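Long-range contact in putative Oleoyl-[acyl-carrier protein] thioesterase (Lactobacillus plantarum, PDB 2OWN), which probably hydrolyses the thioester of oleoyl-[acyl-carrier protein], releasing the free fatty acid from its carrier: residues Phe196-Glu210 and Cys247-Ile261. Sequence-based numbering, arbitrary orientation.
Sequences FLLQHDLVHVDVRYE and CCEVTIQWRTLPEPI. With SO4 (sulfate ion), chain O.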
# COMPACT_ATOMS: atom_id res chain seq x y z
N PHE B 196 -1.84 -3.97 21.42
CA PHE B 196 -3.29 -3.73 21.30
C PHE B 196 -3.80 -4.34 19.99
O PHE B 196 -4.78 -5.09 19.99
CB PHE B 196 -3.64 -2.23 21.35
CG PHE B 196 -5.11 -1.95 21.23
CD1 PHE B 196 -5.70 -1.78 19.95
CD2 PHE B 196 -5.93 -1.90 22.37
CE1 PHE B 196 -7.09 -1.56 19.81
CE2 PHE B 196 -7.34 -1.67 22.25
CZ PHE B 196 -7.92 -1.49 20.97
N LEU B 197 -3.16 -3.97 18.87
CA LEU B 197 -3.56 -4.41 17.50
C LEU B 197 -3.58 -5.92 17.29
O LEU B 197 -4.46 -6.42 16.59
CB LEU B 197 -2.70 -3.73 16.42
CG LEU B 197 -2.78 -2.20 16.34
CD1 LEU B 197 -1.73 -1.66 15.37
CD2 LEU B 197 -4.18 -1.74 15.95
N LEU B 198 -2.60 -6.62 17.89
CA LEU B 198 -2.50 -8.09 17.80
C LEU B 198 -3.54 -8.87 18.62
O LEU B 198 -3.64 -10.08 18.43
CB LEU B 198 -1.06 -8.57 18.12
CG LEU B 198 -0.01 -8.18 17.07
CD1 LEU B 198 1.41 -8.42 17.62
CD2 LEU B 198 -0.22 -8.90 15.71
N GLN B 199 -4.31 -8.22 19.52
CA GLN B 199 -5.36 -8.89 20.31
C GLN B 199 -6.74 -8.19 20.22
O GLN B 199 -7.58 -8.30 21.13
CB GLN B 199 -4.86 -9.10 21.74
CG GLN B 199 -5.60 -10.21 22.51
CD GLN B 199 -4.96 -10.65 23.80
OE1 GLN B 199 -3.87 -10.20 24.19
NE2 GLN B 199 -5.65 -11.56 24.48
N HIS B 200 -6.99 -7.50 19.10
CA HIS B 200 -8.24 -6.78 18.81
C HIS B 200 -8.59 -6.82 17.32
O HIS B 200 -7.70 -6.64 16.48
CB HIS B 200 -8.20 -5.32 19.31
CG HIS B 200 -8.18 -5.20 20.80
ND1 HIS B 200 -7.01 -5.19 21.52
CD2 HIS B 200 -9.18 -5.14 21.70
CE1 HIS B 200 -7.30 -5.12 22.81
NE2 HIS B 200 -8.61 -5.09 22.94
N ASP B 201 -9.86 -7.11 17.02
CA ASP B 201 -10.43 -7.15 15.66
C ASP B 201 -11.41 -6.00 15.51
O ASP B 201 -12.08 -5.63 16.47
CB ASP B 201 -11.15 -8.48 15.40
CG ASP B 201 -10.20 -9.66 15.20
OD1 ASP B 201 -8.97 -9.47 15.17
OD2 ASP B 201 -10.70 -10.79 15.05
N LEU B 202 -11.50 -5.47 14.29
CA LEU B 202 -12.38 -4.34 13.97
C LEU B 202 -13.85 -4.77 13.95
O LEU B 202 -14.17 -5.83 13.40
CB LEU B 202 -12.01 -3.72 12.61
CG LEU B 202 -10.62 -3.09 12.54
CD1 LEU B 202 -10.15 -2.99 11.11
CD2 LEU B 202 -10.59 -1.72 13.26
N VAL B 203 -14.69 -3.97 14.60
CA VAL B 203 -16.15 -4.16 14.67
C VAL B 203 -16.85 -3.01 13.93
O VAL B 203 -17.74 -3.26 13.11
CB VAL B 203 -16.65 -4.28 16.14
CG1 VAL B 203 -18.17 -4.44 16.22
CG2 VAL B 203 -15.99 -5.46 16.83
N HIS B 204 -16.46 -1.76 14.25
CA HIS B 204 -17.05 -0.56 13.65
C HIS B 204 -16.06 0.61 13.55
O HIS B 204 -15.14 0.68 14.36
CB HIS B 204 -18.26 -0.16 14.51
CG HIS B 204 -19.30 0.63 13.79
ND1 HIS B 204 -19.25 2.00 13.65
CD2 HIS B 204 -20.43 0.22 13.18
CE1 HIS B 204 -20.31 2.40 12.96
NE2 HIS B 204 -21.04 1.34 12.67
N VAL B 205 -16.24 1.48 12.55
CA VAL B 205 -15.41 2.68 12.33
C VAL B 205 -16.27 3.88 11.85
O VAL B 205 -17.07 3.70 10.93
CB VAL B 205 -14.28 2.46 11.28
CG1 VAL B 205 -13.39 3.70 11.15
CG2 VAL B 205 -13.40 1.23 11.62
N ASP B 206 -16.12 5.04 12.50
CA ASP B 206 -16.76 6.32 12.12
C ASP B 206 -15.66 7.28 11.77
O ASP B 206 -14.70 7.36 12.53
CB ASP B 206 -17.53 6.95 13.27
CG ASP B 206 -18.70 6.15 13.70
OD1 ASP B 206 -19.32 5.44 12.88
OD2 ASP B 206 -19.04 6.32 14.88
N VAL B 207 -15.78 8.00 10.65
CA VAL B 207 -14.77 8.99 10.21
C VAL B 207 -15.45 10.30 9.82
O VAL B 207 -16.51 10.26 9.20
CB VAL B 207 -13.95 8.49 8.99
CG1 VAL B 207 -12.77 9.43 8.71
CG2 VAL B 207 -13.40 7.08 9.22
N ARG B 208 -14.84 11.43 10.20
CA ARG B 208 -15.27 12.79 9.84
C ARG B 208 -14.03 13.50 9.32
O ARG B 208 -13.05 13.57 10.06
CB ARG B 208 -15.84 13.55 11.05
CG ARG B 208 -17.20 13.08 11.54
CD ARG B 208 -18.31 13.47 10.60
NE ARG B 208 -19.64 13.09 11.10
CZ ARG B 208 -20.22 11.89 10.97
NH1 ARG B 208 -19.63 10.85 10.35
NH2 ARG B 208 -21.44 11.70 11.49
N TYR B 209 -14.05 13.98 8.07
CA TYR B 209 -12.93 14.72 7.46
C TYR B 209 -13.30 16.19 7.56
O TYR B 209 -14.30 16.61 6.97
CB TYR B 209 -12.71 14.32 6.00
CG TYR B 209 -12.43 12.85 5.82
CD1 TYR B 209 -11.13 12.31 6.00
CD2 TYR B 209 -13.47 11.97 5.45
CE1 TYR B 209 -10.88 10.91 5.82
CE2 TYR B 209 -13.24 10.59 5.26
CZ TYR B 209 -11.95 10.06 5.45
OH TYR B 209 -11.75 8.72 5.26
N GLU B 210 -12.52 16.96 8.33
CA GLU B 210 -12.74 18.41 8.53
C GLU B 210 -11.91 19.25 7.55
O GLU B 210 -12.46 20.15 6.91
CB GLU B 210 -12.45 18.86 9.96
CG GLU B 210 -13.34 18.28 11.10
CD GLU B 210 -13.03 16.85 11.54
OE1 GLU B 210 -12.06 16.24 11.07
OE2 GLU B 210 -13.75 16.34 12.43
N CYS B 247 -8.09 17.85 11.25
CA CYS B 247 -8.06 17.28 9.89
C CYS B 247 -9.01 16.09 9.77
O CYS B 247 -9.75 16.00 8.78
CB CYS B 247 -6.64 16.93 9.46
SG CYS B 247 -5.60 18.40 9.30
N CYS B 248 -8.97 15.18 10.76
CA CYS B 248 -9.81 13.98 10.80
C CYS B 248 -10.11 13.51 12.23
O CYS B 248 -9.19 13.49 13.06
CB CYS B 248 -9.08 12.88 10.02
SG CYS B 248 -9.88 11.30 9.87
N GLU B 249 -11.39 13.23 12.53
CA GLU B 249 -11.85 12.69 13.85
C GLU B 249 -12.43 11.30 13.58
O GLU B 249 -13.28 11.16 12.68
CB GLU B 249 -12.86 13.58 14.57
CG GLU B 249 -12.22 14.73 15.34
CD GLU B 249 -13.23 15.49 16.20
OE1 GLU B 249 -14.24 15.96 15.64
OE2 GLU B 249 -12.97 15.66 17.41
N VAL B 250 -11.96 10.30 14.33
CA VAL B 250 -12.36 8.89 14.17
C VAL B 250 -12.60 8.14 15.49
O VAL B 250 -11.86 8.34 16.47
CB VAL B 250 -11.28 8.12 13.30
CG1 VAL B 250 -11.54 6.58 13.21
CG2 VAL B 250 -11.17 8.72 11.90
N THR B 251 -13.65 7.32 15.51
CA THR B 251 -13.99 6.45 16.64
C THR B 251 -14.07 5.02 16.08
O THR B 251 -14.79 4.80 15.10
CB THR B 251 -15.24 6.89 17.38
OG1 THR B 251 -14.98 8.17 17.97
CG2 THR B 251 -15.57 5.90 18.50
N ILE B 252 -13.33 4.09 16.69
CA ILE B 252 -13.29 2.69 16.27
C ILE B 252 -13.75 1.79 17.43
O ILE B 252 -13.30 1.99 18.56
CB ILE B 252 -11.87 2.24 15.80
CG1 ILE B 252 -11.33 3.14 14.69
CG2 ILE B 252 -11.88 0.77 15.32
CD1 ILE B 252 -9.91 2.81 14.26
N GLN B 253 -14.63 0.84 17.12
CA GLN B 253 -15.13 -0.16 18.06
C GLN B 253 -14.37 -1.44 17.69
O GLN B 253 -14.31 -1.82 16.50
CB GLN B 253 -16.64 -0.33 17.96
CG GLN B 253 -17.46 0.98 18.13
CD GLN B 253 -17.28 1.69 19.48
OE1 GLN B 253 -16.77 1.11 20.44
NE2 GLN B 253 -17.73 2.94 19.55
N TRP B 254 -13.77 -2.08 18.71
CA TRP B 254 -12.98 -3.31 18.56
C TRP B 254 -13.48 -4.44 19.43
O TRP B 254 -14.02 -4.16 20.49
CB TRP B 254 -11.54 -3.06 19.03
CG TRP B 254 -10.80 -1.98 18.38
CD1 TRP B 254 -10.85 -0.66 18.69
CD2 TRP B 254 -9.80 -2.11 17.36
NE1 TRP B 254 -9.98 0.04 17.91
CE2 TRP B 254 -9.33 -0.81 17.06
CE3 TRP B 254 -9.27 -3.21 16.63
CZ2 TRP B 254 -8.32 -0.55 16.09
CZ3 TRP B 254 -8.28 -2.96 15.65
CH2 TRP B 254 -7.81 -1.63 15.39
N ARG B 255 -13.25 -5.68 19.00
CA ARG B 255 -13.61 -6.89 19.77
C ARG B 255 -12.29 -7.41 20.35
O ARG B 255 -11.35 -7.64 19.59
CB ARG B 255 -14.25 -7.98 18.91
CG ARG B 255 -14.80 -9.15 19.74
CD ARG B 255 -15.51 -10.22 18.93
NE ARG B 255 -14.61 -11.00 18.07
CZ ARG B 255 -14.28 -10.75 16.79
NH1 ARG B 255 -14.73 -9.68 16.10
NH2 ARG B 255 -13.45 -11.61 16.17
N THR B 256 -12.24 -7.61 21.67
CA THR B 256 -11.05 -8.12 22.37
C THR B 256 -10.99 -9.64 22.13
O THR B 256 -11.96 -10.35 22.42
CB THR B 256 -11.08 -7.78 23.86
OG1 THR B 256 -11.17 -6.36 24.00
CG2 THR B 256 -9.82 -8.30 24.60
N LEU B 257 -9.86 -10.10 21.58
CA LEU B 257 -9.64 -11.51 21.28
C LEU B 257 -9.18 -12.25 22.56
O LEU B 257 -8.49 -11.62 23.40
CB LEU B 257 -8.61 -11.69 20.16
CG LEU B 257 -8.94 -10.99 18.83
CD1 LEU B 257 -7.78 -11.15 17.86
CD2 LEU B 257 -10.25 -11.49 18.19
N PRO B 258 -9.56 -13.55 22.73
CA PRO B 258 -9.11 -14.32 23.91
C PRO B 258 -7.59 -14.41 24.06
O PRO B 258 -7.10 -14.27 25.17
CB PRO B 258 -9.70 -15.72 23.68
CG PRO B 258 -10.79 -15.53 22.76
CD PRO B 258 -10.44 -14.39 21.89
N GLU B 259 -6.87 -14.59 22.94
CA GLU B 259 -5.41 -14.68 22.90
C GLU B 259 -4.82 -13.77 21.82
O GLU B 259 -5.54 -13.44 20.85
CB GLU B 259 -5.00 -16.13 22.62
CG GLU B 259 -5.46 -17.13 23.69
CD GLU B 259 -5.13 -18.59 23.37
OE1 GLU B 259 -4.45 -18.88 22.36
OE2 GLU B 259 -5.56 -19.47 24.15
N PRO B 260 -3.54 -13.34 21.99
CA PRO B 260 -2.93 -12.51 20.95
C PRO B 260 -2.62 -13.33 19.69
O PRO B 260 -2.39 -14.54 19.79
CB PRO B 260 -1.61 -12.03 21.57
CG PRO B 260 -1.58 -12.53 22.94
CD PRO B 260 -2.58 -13.59 23.08
N ILE B 261 -2.64 -12.66 18.54
CA ILE B 261 -2.30 -13.28 17.25
C ILE B 261 -0.76 -13.28 17.23
O ILE B 261 -0.15 -12.23 17.46
CB ILE B 261 -2.89 -12.52 16.05
CG1 ILE B 261 -4.42 -12.48 16.15
CG2 ILE B 261 -2.47 -13.17 14.72
CD1 ILE B 261 -5.09 -11.69 15.08
S SO4 O . -23.19 15.64 10.91
O1 SO4 O . -23.31 14.47 11.77
O2 SO4 O . -21.79 16.05 10.87
O3 SO4 O . -23.64 15.28 9.57
O4 SO4 O . -24.02 16.73 11.40
O HOH W 1 -17.14 3.36 15.30
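C248 turns its SG toward V207, meeting CG1 of that valine at 3.6 Å; SG lies anti to its own backbone N, which puts it beside V207, and it meets the Y209 ring obliquely. V250 continues this apolar face, its CG2 against CG1 of V207, and helix 184-191 packs on the same side through F185 and L188. Between the strands T251 O accepts D206 N; it also takes a hydrogen from a water that lies in the ring plane of H204, 3.0 Å from H204 ND1. I252 CG2 presses on L202 CD2 at 3.5 Å, closer than usual for two methyl carbons. Paired antiparallel, strands 200-209 and 246-256 belong to the C-terminal of two HotDog-family domains; backbone bonds from V203, V205, V207 and Y209 to strand 61-72 join it to the N-terminal one. A classic beta bulge interrupts the pairing at Q253, whose O takes both V203 N and H204 N from the same face of its plane. W254 is sandwiched: L202 CD2 sits 3.6 Å from the centroid of the six-membered ring, 16° off its normal, while F196 brings an edge to the opposite face, CE1 to CE2 of W254 3.6 Å, with planes at 88°. NE1 of the indole is hydrogen-bonded to T236 OG1. R255 NH2 forms a salt bridge with D201 OD2 (3.1 Å), the carboxylate and guanidinium planes 75° apart, and R28 forms a second salt bridge, to D201 OD1. L257 is clasped by Q199: L257 N donates to Q199 O, and L257 O receives Q199 NE2 at 3.0 Å. I261 N finally donates to L198 O, 2.8 Å and nearly straight.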